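Local atomic coordinates of Glyco_hydro_cc domain-containing protein (Trichoderma gamsii, PDB entry 6UBD), a protein that probably binds beta-1,3-glucan oligosaccharides, as an oligosaccharide-binding member (subgroup VII) of glycoside hydrolase family GH128. Residues Pro30-Asp40 and Asp48-Trp56. Residues are numbered along the deposited sequence; the frame is centred on the assembly and turned at random.
Sequences PNGRKAGSAGD and DHLSWWHDW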
loop_
_atom_site.group_PDB
_atom_site.type_symbol
_atom_site.label_atom_id
_atom_site.label_comp_id
_atom_site.label_asym_id
_atom_site.label_seq_id
_atom_site.Cartn_x
_atom_site.Cartn_y
_atom_site.Cartn_z
ATOM N N PRO A 30 0.691 -12.216 3.519
ATOM C CA PRO A 30 0.823 -12.297 4.974
ATOM C C PRO A 30 -0.194 -13.281 5.555
ATOM O O PRO A 30 -1.421 -13.187 5.338
ATOM C CB PRO A 30 0.555 -10.867 5.461
ATOM C CG PRO A 30 0.907 -10.029 4.261
ATOM C CD PRO A 30 0.388 -10.849 3.096
ATOM N N ASN A 31 0.312 -14.177 6.410
ATOM C CA ASN A 31 -0.461 -15.135 7.230
ATOM C C ASN A 31 -1.762 -15.619 6.543
ATOM O O ASN A 31 -2.855 -15.530 7.152
ATOM C CB ASN A 31 -0.789 -14.483 8.575
ATOM C CG ASN A 31 -1.327 -15.489 9.564
ATOM O OD1 ASN A 31 -0.981 -16.676 9.494
ATOM N ND2 ASN A 31 -2.130 -15.008 10.489
ATOM N N GLY A 32 -1.676 -16.125 5.319
ATOM C CA GLY A 32 -2.789 -16.817 4.653
ATOM C C GLY A 32 -3.929 -15.944 4.157
ATOM O O GLY A 32 -4.950 -16.541 3.716
ATOM N N ARG A 33 -3.843 -14.612 4.190
ATOM C CA ARG A 33 -4.966 -13.762 3.700
ATOM C C ARG A 33 -4.386 -12.597 2.916
ATOM O O ARG A 33 -3.467 -11.903 3.439
ATOM C CB ARG A 33 -5.848 -13.185 4.843
ATOM C CG ARG A 33 -6.306 -14.173 5.899
ATOM C CD ARG A 33 -6.993 -13.511 7.073
ATOM N NE ARG A 33 -7.304 -14.544 8.038
ATOM C CZ ARG A 33 -8.052 -14.320 9.101
ATOM N NH1 ARG A 33 -8.457 -13.092 9.348
ATOM N NH2 ARG A 33 -8.465 -15.291 9.908
ATOM N N LYS A 34 -4.959 -12.266 1.772
ATOM C CA LYS A 34 -4.598 -11.069 1.001
ATOM C C LYS A 34 -5.013 -9.797 1.735
ATOM O O LYS A 34 -4.371 -8.762 1.532
ATOM C CB LYS A 34 -5.098 -11.128 -0.438
ATOM C CG LYS A 34 -4.639 -12.301 -1.292
ATOM C CD LYS A 34 -5.091 -12.248 -2.688
ATOM C CE LYS A 34 -4.882 -13.541 -3.441
ATOM N NZ LYS A 34 -5.018 -13.384 -4.926
ATOM N N ALA A 35 -6.167 -9.797 2.444
ATOM C CA ALA A 35 -6.800 -8.516 2.854
ATOM C C ALA A 35 -6.031 -7.779 3.968
ATOM O O ALA A 35 -5.759 -8.366 5.027
ATOM C CB ALA A 35 -8.239 -8.752 3.275
ATOM N N GLY A 36 -5.879 -6.471 3.752
ATOM C CA GLY A 36 -5.271 -5.582 4.748
ATOM C C GLY A 36 -5.892 -4.191 4.788
ATOM O O GLY A 36 -6.925 -3.953 4.103
ATOM N N SER A 37 -5.360 -3.281 5.594
ATOM C CA SER A 37 -5.788 -1.884 5.751
ATOM C C SER A 37 -4.581 -0.960 5.536
ATOM O O SER A 37 -3.473 -1.278 6.030
ATOM C CB SER A 37 -6.369 -1.724 7.141
ATOM O OG SER A 37 -6.852 -0.431 7.362
ATOM N N ALA A 38 -4.788 0.142 4.857
ATOM C CA ALA A 38 -3.889 1.288 4.698
ATOM C C ALA A 38 -4.369 2.426 5.558
ATOM O O ALA A 38 -5.405 3.055 5.196
ATOM C CB ALA A 38 -3.689 1.684 3.284
ATOM N N GLY A 39 -3.812 2.602 6.764
ATOM C CA GLY A 39 -4.368 3.445 7.845
ATOM C C GLY A 39 -5.117 2.594 8.897
ATOM O O GLY A 39 -5.148 1.355 8.754
ATOM N N ASP A 40 -5.605 3.253 9.942
ATOM C CA ASP A 40 -6.166 2.527 11.088
ATOM C C ASP A 40 -7.554 3.036 11.513
ATOM O O ASP A 40 -8.049 2.560 12.517
ATOM C CB ASP A 40 -5.164 2.438 12.252
ATOM C CG ASP A 40 -4.660 3.818 12.675
ATOM O OD1 ASP A 40 -5.471 4.792 12.622
ATOM O OD2 ASP A 40 -3.422 3.918 12.995
ATOM N N ASP A 48 -10.856 -8.874 12.265
ATOM C CA ASP A 48 -11.023 -10.356 12.291
ATOM C C ASP A 48 -10.985 -10.981 10.871
ATOM O O ASP A 48 -10.804 -12.186 10.747
ATOM C CB ASP A 48 -12.261 -10.804 13.017
ATOM C CG ASP A 48 -12.307 -12.303 13.199
ATOM O OD1 ASP A 48 -11.440 -12.811 13.885
ATOM O OD2 ASP A 48 -13.338 -12.952 12.774
ATOM N N HIS A 49 -11.036 -10.162 9.827
ATOM C CA HIS A 49 -11.028 -10.657 8.418
ATOM C C HIS A 49 -9.749 -10.235 7.679
ATOM O O HIS A 49 -9.636 -10.525 6.452
ATOM C CB HIS A 49 -12.277 -10.132 7.672
ATOM C CG HIS A 49 -13.554 -10.410 8.375
ATOM N ND1 HIS A 49 -14.017 -11.663 8.590
ATOM C CD2 HIS A 49 -14.443 -9.532 8.885
ATOM C CE1 HIS A 49 -15.127 -11.591 9.303
ATOM N NE2 HIS A 49 -15.415 -10.270 9.457
ATOM N N LEU A 50 -8.834 -9.531 8.364
ATOM C CA LEU A 50 -7.543 -9.087 7.796
ATOM C C LEU A 50 -6.445 -10.013 8.219
ATOM O O LEU A 50 -6.549 -10.712 9.274
ATOM C CB LEU A 50 -7.243 -7.670 8.271
ATOM C CG LEU A 50 -8.247 -6.581 7.917
ATOM C CD1 LEU A 50 -7.737 -5.254 8.410
ATOM C CD2 LEU A 50 -8.565 -6.461 6.424
ATOM N N SER A 51 -5.288 -9.910 7.537
ATOM C CA SER A 51 -4.012 -10.480 8.065
ATOM C C SER A 51 -2.997 -9.380 8.444
ATOM O O SER A 51 -2.016 -9.708 9.184
ATOM C CB SER A 51 -3.364 -11.438 7.059
ATOM O OG SER A 51 -3.154 -10.732 5.853
ATOM N N TRP A 52 -3.104 -8.180 7.881
ATOM C CA TRP A 52 -1.999 -7.199 7.940
ATOM C C TRP A 52 -2.475 -5.788 7.882
ATOM O O TRP A 52 -3.641 -5.514 7.430
ATOM C CB TRP A 52 -1.012 -7.422 6.769
ATOM C CG TRP A 52 -1.486 -7.079 5.393
ATOM C CD1 TRP A 52 -2.334 -7.819 4.620
ATOM C CD2 TRP A 52 -1.135 -5.904 4.643
ATOM N NE1 TRP A 52 -2.504 -7.198 3.419
ATOM C CE2 TRP A 52 -1.779 -6.008 3.381
ATOM C CE3 TRP A 52 -0.287 -4.802 4.886
ATOM C CZ2 TRP A 52 -1.590 -5.056 2.377
ATOM C CZ3 TRP A 52 -0.141 -3.878 3.886
ATOM C CH2 TRP A 52 -0.759 -4.019 2.651
ATOM N N TRP A 53 -1.686 -4.804 8.248
ATOM C CA TRP A 53 -1.958 -3.360 7.971
ATOM C C TRP A 53 -0.647 -2.580 7.850
ATOM O O TRP A 53 0.397 -3.058 8.357
ATOM C CB TRP A 53 -2.884 -2.715 9.008
ATOM C CG TRP A 53 -2.318 -2.057 10.234
ATOM C CD1 TRP A 53 -2.319 -0.705 10.510
ATOM C CD2 TRP A 53 -1.746 -2.695 11.409
ATOM N NE1 TRP A 53 -1.840 -0.462 11.782
ATOM C CE2 TRP A 53 -1.458 -1.662 12.336
ATOM C CE3 TRP A 53 -1.408 -4.014 11.727
ATOM C CZ2 TRP A 53 -0.868 -1.920 13.586
ATOM C CZ3 TRP A 53 -0.827 -4.272 12.957
ATOM C CH2 TRP A 53 -0.579 -3.234 13.869
ATOM N N HIS A 54 -0.716 -1.414 7.276
ATOM C CA HIS A 54 0.348 -0.403 7.336
ATOM C C HIS A 54 -0.233 0.956 7.695
ATOM O O HIS A 54 -1.473 1.108 7.593
ATOM C CB HIS A 54 1.234 -0.385 6.074
ATOM C CG HIS A 54 0.633 0.408 4.946
ATOM N ND1 HIS A 54 0.891 1.736 4.791
ATOM C CD2 HIS A 54 -0.114 0.015 3.871
ATOM C CE1 HIS A 54 0.324 2.154 3.671
ATOM N NE2 HIS A 54 -0.309 1.124 3.089
ATOM N N ASP A 55 0.580 1.925 8.092
ATOM C CA ASP A 55 0.116 3.294 8.396
ATOM C C ASP A 55 1.134 4.318 7.903
ATOM O O ASP A 55 1.150 5.407 8.455
ATOM C CB ASP A 55 -0.230 3.443 9.872
ATOM C CG ASP A 55 0.996 3.351 10.786
ATOM O OD1 ASP A 55 2.124 3.147 10.295
ATOM O OD2 ASP A 55 0.800 3.548 12.028
ATOM N N TRP A 56 1.844 3.985 6.826
ATOM C CA TRP A 56 2.869 4.880 6.224
ATOM C C TRP A 56 4.089 5.157 7.149
ATOM O O TRP A 56 4.960 5.942 6.743
ATOM C CB TRP A 56 2.252 6.189 5.706
ATOM C CG TRP A 56 1.213 5.967 4.629
ATOM C CD1 TRP A 56 1.401 5.807 3.280
ATOM C CD2 TRP A 56 -0.221 5.900 4.827
ATOM N NE1 TRP A 56 0.208 5.618 2.631
ATOM C CE2 TRP A 56 -0.776 5.639 3.559
ATOM C CE3 TRP A 56 -1.069 5.995 5.957
ATOM C CZ2 TRP A 56 -2.166 5.472 3.397
ATOM C CZ3 TRP A 56 -2.441 5.813 5.768
ATOM C CH2 TRP A 56 -2.992 5.577 4.504
HETATM O O HOH W 1 -2.187 -12.024 10.844
HETATM O O HOH W 2 -9.079 -13.832 12.526
HETATM O O HOH W 3 -1.332 2.119 13.117
HETATM O O HOH W 4 -1.551 5.623 12.314
#
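The indole of W52 lies between P30 and G36. G36 CA sits 3.7 Å from the centroid of the W52 five-membered ring, over one face, and P30 CG lies over the opposite face. Both are CH-pi contacts. A side chain on G36 would run into this ring. At the ring edge W52 NE1 donates to K34 O (3.1 Å); the acceptor lies in the indole plane, but the donor stands above the carbonyl plane.

S51 OG donates to R33 O at 2.7 Å. Chi1 of 57° sets this hydroxyl between the backbone N and carbonyl carbon of S51, facing the turn at P30-R33. The R33 chain runs extended past S51 and L50. Its NH1 donates to D48 O (2.9 Å) and weakly to L50 O, while NH2 reaches D48 OD1 through a water. A methionine in place of R33 would probably leave D48 O and L50 O without this donor and break the water bridge to D48 OD1.

Further along, A38 CA packs over a face of the H54 ring. H54 ND1 accepts from W56 N, and H54 NE2 bonds T200 O, which together fix the ring's rotation. Two waters bridge the carboxylates of D40 and D55, whose OD2 atoms are 4.3 Å apart; one also accepts from W53 NE1.

Backbone bonds S51 N to A35 O, H54 N to S37 O (3.0 Å) and G39 N to H54 O (2.9 Å) join the two segments. Strands 35-38 and 52-54 are parallel, linked through helix 43-46. This is a beta-alpha-beta unit, consistent with the (beta/alpha)8 barrel of GH128 enzymes.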